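Long-range contacts in thioredoxin family protein (PDB 2YP6), which probably acts as a surface-exposed thiol-disulfide oxidoreductase of the thioredoxin fold that supports resistance of pneumococcus to extracellular oxidative stress: residues K47-F52 with G162-I167; G69-L74 with D99-I104; M88-E93 with I172-A177. One frame throughout, in Å; residues are numbered along the deposited sequence.

In the fold
The three contacts run from one edge of the central mixed sheet to the helices packed on it. Contact 1 ties the loop before strand 53-56 to the edge strand 164-169, through backbone bonds and a surface salt bridge. Contact 2 lies inside the sheet, where parallel strands 71-76 and 102-108 pair; its apolar side chains are buried, whereas Lys71 and Asp101 pair at the strand starts. Contact 3 is a small polar junction between helices 88-96 and 174-182. Phe52 of contact 1 packs on Leu74 of contact 2, and Tyr73 of contact 2 reaches Leu91, Ile172 and Ala177 of contact 3; contacts 1 and 3 do not touch.

Contact 1: residues K47-F52 with G162-I167; sequences KDAPDF and GKIGKI
Lys47 O takes the first of two backbone bonds that flank a single beta bridge, which joins the loop before strand 53-56 to the start of strand 164-169, an edge strand of the thioredoxin-fold sheet. Ile164 N donates to Lys47 O at 2.9 Å, while Lys163 CA makes a CA-H...O contact with the same oxygen. Asp48 is the bridged partner of Lys163, their CA atoms 4.2 Å apart. The Asp48 carboxylate and the lysine chain meet across this pair: Lys163 bends at chi2 (-63°), which brings CD and CE beside Asp48 OD1 before NZ closes the salt bridge. Lys163 NZ approaches Asp48 OD1 from the syn side at 2.7 Å, 34° out of the carboxylate plane. Ala49 completes the pairing. Its N donates to Gly162 O at 2.9 Å, nearly straight at 171°, and its CB lies 4.1 Å from Ile164 CG1. Ile158 and Tyr147 also pack on Ala49, so this methyl group is buried while the ion pair stays at the surface. Beside the direct bond, one water adds a second link, donating to both Ala49 O and Gly162 O and lying 2.8 Å from each.

Contact 2: residues G69-L74 with D99-I104; sequences GKKVYL and DRDFEI
The Tyr73 side chain overlaps the ring of Phe102 and the branch of Ile104 through its CB, which lies 4.1 Å from Phe102 CD2 and 4.2 Å from Ile104 CG1. With CG anti to the backbone N (chi1 -179°), the tyrosine ring then leads on toward helices 88-96 and 174-182, where Leu91, Leu94, Ala177 and Phe181 pack against it. The same face of the sheet carries Lys71 and Phe102, whose CB atoms are in contact. Phe102 takes Arg100 CB over one ring face, 4.0 Å above the plane and offset toward the rim, and also stacks with Phe181.

The backbones are parallel, with segment axes 25° apart and closest at 4.4 Å. Lys71, Val72 and Tyr73 pair with Phe102, Glu103 and Ile104 in that order. Lys71 O accepts from Glu103 N, and Glu103 O accepts from Tyr73 N at 2.8 Å and 170°; the first rung, Lys71 N to Asp101 O, is longer at 3.3 Å. A water donates to both Asp101 O and Gly69 O beside that rung.

Lys71 extends beyond CG across the Asp101 carboxylate, CD and CE passing close to its oxygens, and NZ forms a salt bridge with Asp101 OD2 at 2.8 Å from the syn side. Phe181 O accepts a further bond from this ammonium group, tying the strand start to helix 174-182. Glu103 projects from the other face, beside Val72, and a bound malonate, probably from the crystallisation liquor, lies near its carboxylate. On the helix-facing side the chemistry thus changes along the pairing: the Lys71-Asp101 ion pair clasps the strand starts, whereas Tyr73, Phe102 and Ile104 are buried against the helices.

Contact 3: residues M88-E93 with I172-A177; sequences MPELME and ISNADA
Glu90 and Asn174 reach toward each other from opposite directions and join helix 88-96 to the first turn of helix 174-182. From CB, which points to the other segment, the glutamate runs as a fully extended chain, CG and CD both trans, that carries the carboxylate straight across. Its CG is the first atom to touch: it lies against the asparagine amide, 3.3 Å from Asn174 ND2 and 3.4 Å from Asn174 OD1. Next, CD passes beside Asn174 OD1 and the backbone N. At the tip, Glu90 OE2 receives Asn174 N at 3.0 Å and 160°, the donor standing 55° out of the carboxylate plane. OE2 also lies 3.5 Å from Ser173 CA.

Asn174 is the donor in a second bond too: ND2 donates to Glu90 O at 3.0 Å, with the acceptor practically in the amide plane but the donor well above the carbonyl plane of Glu90. The carboxylate and amide planes are turned 52° apart, so the groups meet at an angle rather than stacking flat. Glu93, one turn on, crosses the amide at about a right angle and sets its CB 3.6 Å from Asn174 ND2.

The Glu90 carboxylate faces the N-terminal end of helix 174-182, an arrangement that would suit its negative charge. Ser173, the N-cap, accepts from Asp176 N through OG and so uses a different backbone N-H of that turn. Ile172 and Leu91 turn into the core, Ile172 on Leu157 and Leu91 on Ile104 and Thr106. The result is a polar bridge between two neighbouring helices on one face of the central sheet, within the layered alpha/beta architecture of the thioredoxin fold.

Contact 1: residues K47-F52 with G162-I167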
loop_
_atom_site.group_PDB
_atom_site.type_symbol
_atom_site.label_atom_id
_atom_site.label_comp_id
_atom_site.label_asym_id
_atom_site.label_seq_id
_atom_site.Cartn_x
_atom_site.Cartn_y
_atom_site.Cartn_z
ATOM N N LYS A 47 15.551 1.768 -8.559
ATOM C CA LYS A 47 15.381 0.601 -9.415
ATOM C C LYS A 47 13.909 0.256 -9.549
ATOM O O LYS A 47 13.086 0.690 -8.756
ATOM C CB LYS A 47 16.143 -0.595 -8.850
ATOM C CG LYS A 47 17.698 -0.432 -8.845
ATOM C CD LYS A 47 18.225 -0.029 -10.230
ATOM C CE LYS A 47 19.723 0.255 -10.266
ATOM N NZ LYS A 47 20.136 0.691 -11.647
ATOM N N ASP A 48 13.584 -0.529 -10.563
ATOM C CA ASP A 48 12.183 -0.897 -10.802
ATOM C C ASP A 48 11.552 -1.524 -9.569
ATOM O O ASP A 48 12.130 -2.418 -8.935
ATOM C CB ASP A 48 12.060 -1.902 -11.959
ATOM C CG ASP A 48 12.328 -1.297 -13.311
ATOM O OD1 ASP A 48 12.353 -0.051 -13.456
ATOM O OD2 ASP A 48 12.520 -2.103 -14.244
ATOM N N ALA A 49 10.354 -1.074 -9.248
ATOM C CA ALA A 49 9.511 -1.731 -8.239
ATOM C C ALA A 49 9.063 -3.080 -8.774
ATOM O O ALA A 49 8.598 -3.156 -9.903
ATOM C CB ALA A 49 8.286 -0.859 -7.943
ATOM N N PRO A 50 9.202 -4.145 -7.973
ATOM C CA PRO A 50 8.799 -5.466 -8.454
ATOM C C PRO A 50 7.318 -5.502 -8.845
ATOM O O PRO A 50 6.438 -4.919 -8.199
ATOM C CB PRO A 50 9.073 -6.377 -7.252
ATOM C CG PRO A 50 10.116 -5.685 -6.457
ATOM C CD PRO A 50 9.841 -4.211 -6.640
ATOM N N ASP A 51 7.060 -6.152 -9.961
ATOM C CA ASP A 51 5.703 -6.329 -10.427
ATOM C C ASP A 51 4.914 -7.249 -9.505
ATOM O O ASP A 51 5.480 -8.104 -8.829
ATOM C CB ASP A 51 5.706 -6.939 -11.813
ATOM C CG ASP A 51 5.969 -5.923 -12.880
ATOM O OD1 ASP A 51 5.032 -5.159 -13.197
ATOM O OD2 ASP A 51 7.102 -5.900 -13.394
ATOM N N PHE A 52 3.606 -7.062 -9.506
ATOM C CA PHE A 52 2.691 -7.965 -8.840
ATOM C C PHE A 52 1.325 -7.973 -9.495
ATOM O O PHE A 52 0.922 -7.015 -10.195
ATOM C CB PHE A 52 2.596 -7.660 -7.333
ATOM C CG PHE A 52 2.157 -6.259 -7.019
ATOM C CD1 PHE A 52 0.818 -5.896 -7.096
ATOM C CD2 PHE A 52 3.080 -5.308 -6.626
ATOM C CE1 PHE A 52 0.403 -4.581 -6.806
ATOM C CE2 PHE A 52 2.680 -3.995 -6.328
ATOM C CZ PHE A 52 1.352 -3.638 -6.410
ATOM N N GLY A 162 7.877 3.859 -12.709
ATOM C CA GLY A 162 7.868 2.560 -12.056
ATOM C C GLY A 162 9.075 2.248 -11.183
ATOM O O GLY A 162 9.245 1.091 -10.781
ATOM N N LYS A 163 9.904 3.263 -10.902
ATOM C CA LYS A 163 11.078 3.105 -10.041
ATOM C C LYS A 163 10.767 3.474 -8.614
ATOM O O LYS A 163 10.026 4.417 -8.357
ATOM C CB LYS A 163 12.229 4.026 -10.471
ATOM C CG LYS A 163 12.497 4.082 -11.929
ATOM C CD LYS A 163 12.925 2.793 -12.464
ATOM C CE LYS A 163 13.504 3.028 -13.842
ATOM N NZ LYS A 163 14.077 1.781 -14.375
ATOM N N ILE A 164 11.371 2.771 -7.670
ATOM C CA ILE A 164 11.238 3.167 -6.283
ATOM C C ILE A 164 11.867 4.560 -6.101
ATOM O O ILE A 164 13.058 4.766 -6.387
ATOM C CB ILE A 164 11.867 2.139 -5.337
ATOM C CG1 ILE A 164 11.095 0.820 -5.425
ATOM C CG2 ILE A 164 11.855 2.694 -3.902
ATOM C CD1 ILE A 164 11.729 -0.321 -4.622
ATOM N N GLY A 165 11.067 5.514 -5.648
ATOM C CA GLY A 165 11.560 6.864 -5.377
ATOM C C GLY A 165 11.916 7.085 -3.924
ATOM O O GLY A 165 12.983 7.622 -3.623
ATOM N N LYS A 166 11.035 6.665 -3.014
ATOM C CA LYS A 166 11.315 6.739 -1.583
ATOM C C LYS A 166 10.808 5.498 -0.887
ATOM O O LYS A 166 9.913 4.843 -1.389
ATOM C CB LYS A 166 10.634 7.943 -0.926
ATOM C CG LYS A 166 11.113 9.280 -1.444
ATOM C CD LYS A 166 11.370 10.264 -0.307
ATOM C CE LYS A 166 11.744 11.645 -0.830
ATOM N NZ LYS A 166 12.095 12.547 0.276
ATOM N N ILE A 167 11.399 5.203 0.263
ATOM C CA ILE A 167 10.938 4.156 1.153
ATOM C C ILE A 167 10.845 4.756 2.549
ATOM O O ILE A 167 11.755 5.454 3.006
ATOM C CB ILE A 167 11.929 2.966 1.211
ATOM C CG1 ILE A 167 12.266 2.461 -0.197
ATOM C CG2 ILE A 167 11.330 1.830 2.070
ATOM C CD1 ILE A 167 13.396 1.498 -0.227
HETATM O O HOH W 1 7.899 -1.162 -11.731
#

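Contact 2: residues G69-L74 with D99-I104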
loop_
_atom_site.group_PDB
_atom_site.type_symbol
_atom_site.label_atom_id
_atom_site.label_comp_id
_atom_site.label_asym_id
_atom_site.label_seq_id
_atom_site.Cartn_x
_atom_site.Cartn_y
_atom_site.Cartn_z
ATOM N N GLY A 69 2.895 5.103 -15.526
ATOM C CA GLY A 69 2.770 6.546 -15.674
ATOM C C GLY A 69 2.198 7.269 -14.469
ATOM O O GLY A 69 2.262 8.499 -14.402
ATOM N N LYS A 70 1.598 6.536 -13.534
ATOM C CA LYS A 70 1.117 7.118 -12.285
ATOM C C LYS A 70 2.130 6.818 -11.197
ATOM O O LYS A 70 2.670 5.722 -11.146
ATOM C CB LYS A 70 -0.247 6.527 -11.851
ATOM C CG LYS A 70 -1.395 6.738 -12.833
ATOM C CD LYS A 70 -1.619 8.221 -13.122
ATOM C CE LYS A 70 -2.364 8.952 -12.005
ATOM N NZ LYS A 70 -2.656 10.372 -12.409
ATOM N N LYS A 71 2.410 7.802 -10.349
ATOM C CA LYS A 71 3.154 7.564 -9.129
ATOM C C LYS A 71 2.278 6.678 -8.258
ATOM O O LYS A 71 1.047 6.705 -8.385
ATOM C CB LYS A 71 3.483 8.896 -8.455
ATOM C CG LYS A 71 4.338 9.815 -9.355
ATOM C CD LYS A 71 4.512 11.224 -8.822
ATOM C CE LYS A 71 5.153 12.128 -9.863
ATOM N NZ LYS A 71 5.240 13.531 -9.420
ATOM N N VAL A 72 2.896 5.885 -7.377
ATOM C CA VAL A 72 2.123 4.968 -6.549
ATOM C C VAL A 72 2.600 5.060 -5.107
ATOM O O VAL A 72 3.779 5.042 -4.836
ATOM C CB VAL A 72 2.205 3.505 -7.072
ATOM C CG1 VAL A 72 1.531 2.531 -6.131
ATOM C CG2 VAL A 72 1.574 3.389 -8.480
ATOM N N TYR A 73 1.642 5.174 -4.196
ATOM C CA TYR A 73 1.894 5.087 -2.744
ATOM C C TYR A 73 1.529 3.663 -2.358
ATOM O O TYR A 73 0.352 3.293 -2.404
ATOM C CB TYR A 73 1.009 6.111 -2.078
ATOM C CG TYR A 73 1.053 6.281 -0.560
ATOM C CD1 TYR A 73 0.807 5.227 0.318
ATOM C CD2 TYR A 73 1.240 7.535 -0.016
ATOM C CE1 TYR A 73 0.793 5.430 1.695
ATOM C CE2 TYR A 73 1.234 7.743 1.360
ATOM C CZ TYR A 73 1.003 6.677 2.213
ATOM O OH TYR A 73 0.964 6.899 3.593
ATOM N N LEU A 74 2.540 2.836 -2.059
ATOM C CA LEU A 74 2.305 1.403 -1.820
ATOM C C LEU A 74 2.605 1.094 -0.376
ATOM O O LEU A 74 3.753 1.202 0.028
ATOM C CB LEU A 74 3.186 0.557 -2.739
ATOM C CG LEU A 74 3.008 -0.952 -2.655
ATOM C CD1 LEU A 74 1.640 -1.396 -3.119
ATOM C CD2 LEU A 74 4.095 -1.643 -3.494
ATOM N N ASP A 99 -7.312 15.438 -7.619
ATOM C CA ASP A 99 -6.212 15.823 -8.502
ATOM C C ASP A 99 -4.829 15.434 -7.967
ATOM O O ASP A 99 -3.888 16.213 -8.013
ATOM C CB ASP A 99 -6.266 17.323 -8.786
ATOM C CG ASP A 99 -7.598 17.751 -9.408
ATOM O OD1 ASP A 99 -8.120 17.013 -10.282
ATOM O OD2 ASP A 99 -8.134 18.810 -8.998
ATOM N N ARG A 100 -4.718 14.220 -7.458
ATOM C CA ARG A 100 -3.419 13.636 -7.131
ATOM C C ARG A 100 -2.801 13.022 -8.370
ATOM O O ARG A 100 -3.514 12.467 -9.209
ATOM C CB ARG A 100 -3.608 12.542 -6.074
ATOM C CG ARG A 100 -4.033 13.087 -4.744
ATOM C CD ARG A 100 -4.338 12.009 -3.750
ATOM N NE ARG A 100 -5.648 11.362 -3.918
ATOM C CZ ARG A 100 -5.836 10.113 -4.334
ATOM N NH1 ARG A 100 -4.816 9.347 -4.719
ATOM N NH2 ARG A 100 -7.060 9.619 -4.392
ATOM N N ASP A 101 -1.477 13.093 -8.495
ATOM C CA ASP A 101 -0.824 12.405 -9.601
ATOM C C ASP A 101 -0.286 11.052 -9.137
ATOM O O ASP A 101 0.502 10.392 -9.864
ATOM C CB ASP A 101 0.269 13.267 -10.248
ATOM C CG ASP A 101 1.452 13.523 -9.329
ATOM O OD1 ASP A 101 1.374 13.233 -8.112
ATOM O OD2 ASP A 101 2.473 14.010 -9.831
ATOM N N PHE A 102 -0.734 10.631 -7.951
ATOM C CA PHE A 102 -0.420 9.306 -7.458
ATOM C C PHE A 102 -1.671 8.501 -7.082
ATOM O O PHE A 102 -2.700 9.061 -6.749
ATOM C CB PHE A 102 0.534 9.363 -6.256
ATOM C CG PHE A 102 -0.006 10.090 -5.054
ATOM C CD1 PHE A 102 0.137 11.466 -4.937
ATOM C CD2 PHE A 102 -0.603 9.393 -4.012
ATOM C CE1 PHE A 102 -0.329 12.137 -3.815
ATOM C CE2 PHE A 102 -1.071 10.065 -2.887
ATOM C CZ PHE A 102 -0.925 11.449 -2.805
ATOM N N GLU A 103 -1.536 7.193 -7.160
ATOM C CA GLU A 103 -2.550 6.240 -6.749
ATOM C C GLU A 103 -2.108 5.628 -5.439
ATOM O O GLU A 103 -0.913 5.366 -5.240
ATOM C CB GLU A 103 -2.669 5.143 -7.802
ATOM C CG GLU A 103 -3.324 3.835 -7.330
ATOM C CD GLU A 103 -4.866 3.850 -7.383
ATOM O OE1 GLU A 103 -5.429 4.725 -8.095
ATOM O OE2 GLU A 103 -5.496 2.978 -6.698
ATOM N N ILE A 104 -3.068 5.359 -4.570
ATOM C CA ILE A 104 -2.820 4.648 -3.327
ATOM C C ILE A 104 -3.221 3.169 -3.429
ATOM O O ILE A 104 -4.351 2.842 -3.843
ATOM C CB ILE A 104 -3.603 5.295 -2.157
ATOM C CG1 ILE A 104 -3.148 6.736 -1.968
ATOM C CG2 ILE A 104 -3.443 4.475 -0.920
ATOM C CD1 ILE A 104 -4.170 7.632 -1.290
HETATM O O HOH W 2 2.029 10.635 -12.649
#

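Contact 3: residues M88-E93 with I172-A177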
loop_
_atom_site.group_PDB
_atom_site.type_symbol
_atom_site.label_atom_id
_atom_site.label_comp_id
_atom_site.label_asym_id
_atom_site.label_seq_id
_atom_site.Cartn_x
_atom_site.Cartn_y
_atom_site.Cartn_z
ATOM N N MET A 88 -4.308 4.465 9.267
ATOM C CA MET A 88 -5.269 4.319 8.167
ATOM C C MET A 88 -6.205 5.550 7.943
ATOM O O MET A 88 -6.441 5.920 6.788
ATOM C CB MET A 88 -6.097 3.038 8.301
ATOM C CG MET A 88 -5.287 1.757 8.125
ATOM S SD MET A 88 -4.522 1.565 6.465
ATOM C CE MET A 88 -5.958 1.719 5.538
ATOM N N PRO A 89 -6.756 6.141 9.021
ATOM C CA PRO A 89 -7.604 7.330 8.786
ATOM C C PRO A 89 -6.845 8.447 8.047
ATOM O O PRO A 89 -7.409 9.103 7.151
ATOM C CB PRO A 89 -8.004 7.764 10.197
ATOM C CG PRO A 89 -8.050 6.430 10.968
ATOM C CD PRO A 89 -6.831 5.687 10.429
ATOM N N GLU A 90 -5.574 8.630 8.372
ATOM C CA GLU A 90 -4.800 9.658 7.703
ATOM C C GLU A 90 -4.671 9.291 6.218
ATOM O O GLU A 90 -4.742 10.159 5.361
ATOM C CB GLU A 90 -3.430 9.850 8.349
ATOM C CG GLU A 90 -2.639 10.946 7.660
ATOM C CD GLU A 90 -1.291 11.236 8.313
ATOM O OE1 GLU A 90 -0.827 10.388 9.113
ATOM O OE2 GLU A 90 -0.711 12.313 8.010
ATOM N N LEU A 91 -4.523 8.004 5.903
ATOM C CA LEU A 91 -4.431 7.589 4.496
ATOM C C LEU A 91 -5.756 7.821 3.746
ATOM O O LEU A 91 -5.759 8.211 2.572
ATOM C CB LEU A 91 -4.014 6.122 4.396
ATOM C CG LEU A 91 -3.662 5.639 2.985
ATOM C CD1 LEU A 91 -2.566 6.499 2.383
ATOM C CD2 LEU A 91 -3.273 4.164 3.008
ATOM N N MET A 92 -6.879 7.611 4.428
ATOM C CA MET A 92 -8.181 8.029 3.880
ATOM C C MET A 92 -8.254 9.516 3.586
ATOM O O MET A 92 -8.819 9.901 2.551
ATOM C CB MET A 92 -9.339 7.585 4.766
ATOM C CG MET A 92 -9.425 6.070 4.858
ATOM S SD MET A 92 -10.587 5.515 6.104
ATOM C CE MET A 92 -12.059 6.379 5.620
ATOM N N GLU A 93 -7.708 10.362 4.472
ATOM C CA GLU A 93 -7.586 11.792 4.159
ATOM C C GLU A 93 -6.890 12.030 2.824
ATOM O O GLU A 93 -7.311 12.874 2.003
ATOM C CB GLU A 93 -6.770 12.543 5.219
ATOM C CG GLU A 93 -7.508 12.876 6.485
ATOM C CD GLU A 93 -6.620 13.519 7.534
ATOM O OE1 GLU A 93 -5.461 13.095 7.737
ATOM O OE2 GLU A 93 -7.093 14.451 8.181
ATOM N N ILE A 172 4.180 7.486 7.210
ATOM C CA ILE A 172 4.664 8.747 6.646
ATOM C C ILE A 172 3.498 9.744 6.684
ATOM O O ILE A 172 2.370 9.371 6.401
ATOM C CB ILE A 172 5.211 8.543 5.206
ATOM C CG1 ILE A 172 5.855 9.826 4.675
ATOM C CG2 ILE A 172 4.132 8.035 4.259
ATOM C CD1 ILE A 172 6.576 9.617 3.363
ATOM N N SER A 173 3.752 10.984 7.073
ATOM C CA SER A 173 2.687 11.974 7.113
ATOM C C SER A 173 2.237 12.266 5.687
ATOM O O SER A 173 3.018 12.107 4.735
ATOM C CB SER A 173 3.171 13.266 7.754
ATOM O OG SER A 173 4.108 13.892 6.908
ATOM N N ASN A 174 1.005 12.719 5.543
ATOM C CA ASN A 174 0.498 13.068 4.224
ATOM C C ASN A 174 1.351 14.202 3.645
ATOM O O ASN A 174 1.684 14.176 2.471
ATOM C CB ASN A 174 -0.970 13.495 4.291
ATOM C CG ASN A 174 -1.907 12.336 4.551
ATOM O OD1 ASN A 174 -1.522 11.165 4.438
ATOM N ND2 ASN A 174 -3.163 12.654 4.856
ATOM N N ALA A 175 1.725 15.176 4.483
ATOM C CA ALA A 175 2.553 16.283 4.019
ATOM C C ALA A 175 3.874 15.762 3.456
ATOM O O ALA A 175 4.318 16.178 2.388
ATOM C CB ALA A 175 2.805 17.285 5.140
ATOM N N ASP A 176 4.510 14.852 4.180
ATOM C CA ASP A 176 5.786 14.316 3.734
ATOM C C ASP A 176 5.598 13.489 2.458
ATOM O O ASP A 176 6.431 13.551 1.557
ATOM C CB ASP A 176 6.438 13.478 4.825
ATOM C CG ASP A 176 7.069 14.321 5.906
ATOM O OD1 ASP A 176 7.172 15.550 5.721
ATOM O OD2 ASP A 176 7.484 13.749 6.931
ATOM N N ALA A 177 4.506 12.722 2.359
ATOM C CA ALA A 177 4.273 11.929 1.154
ATOM C C ALA A 177 4.058 12.812 -0.083
ATOM O O ALA A 177 4.613 12.541 -1.159
ATOM C CB ALA A 177 3.070 10.959 1.332
#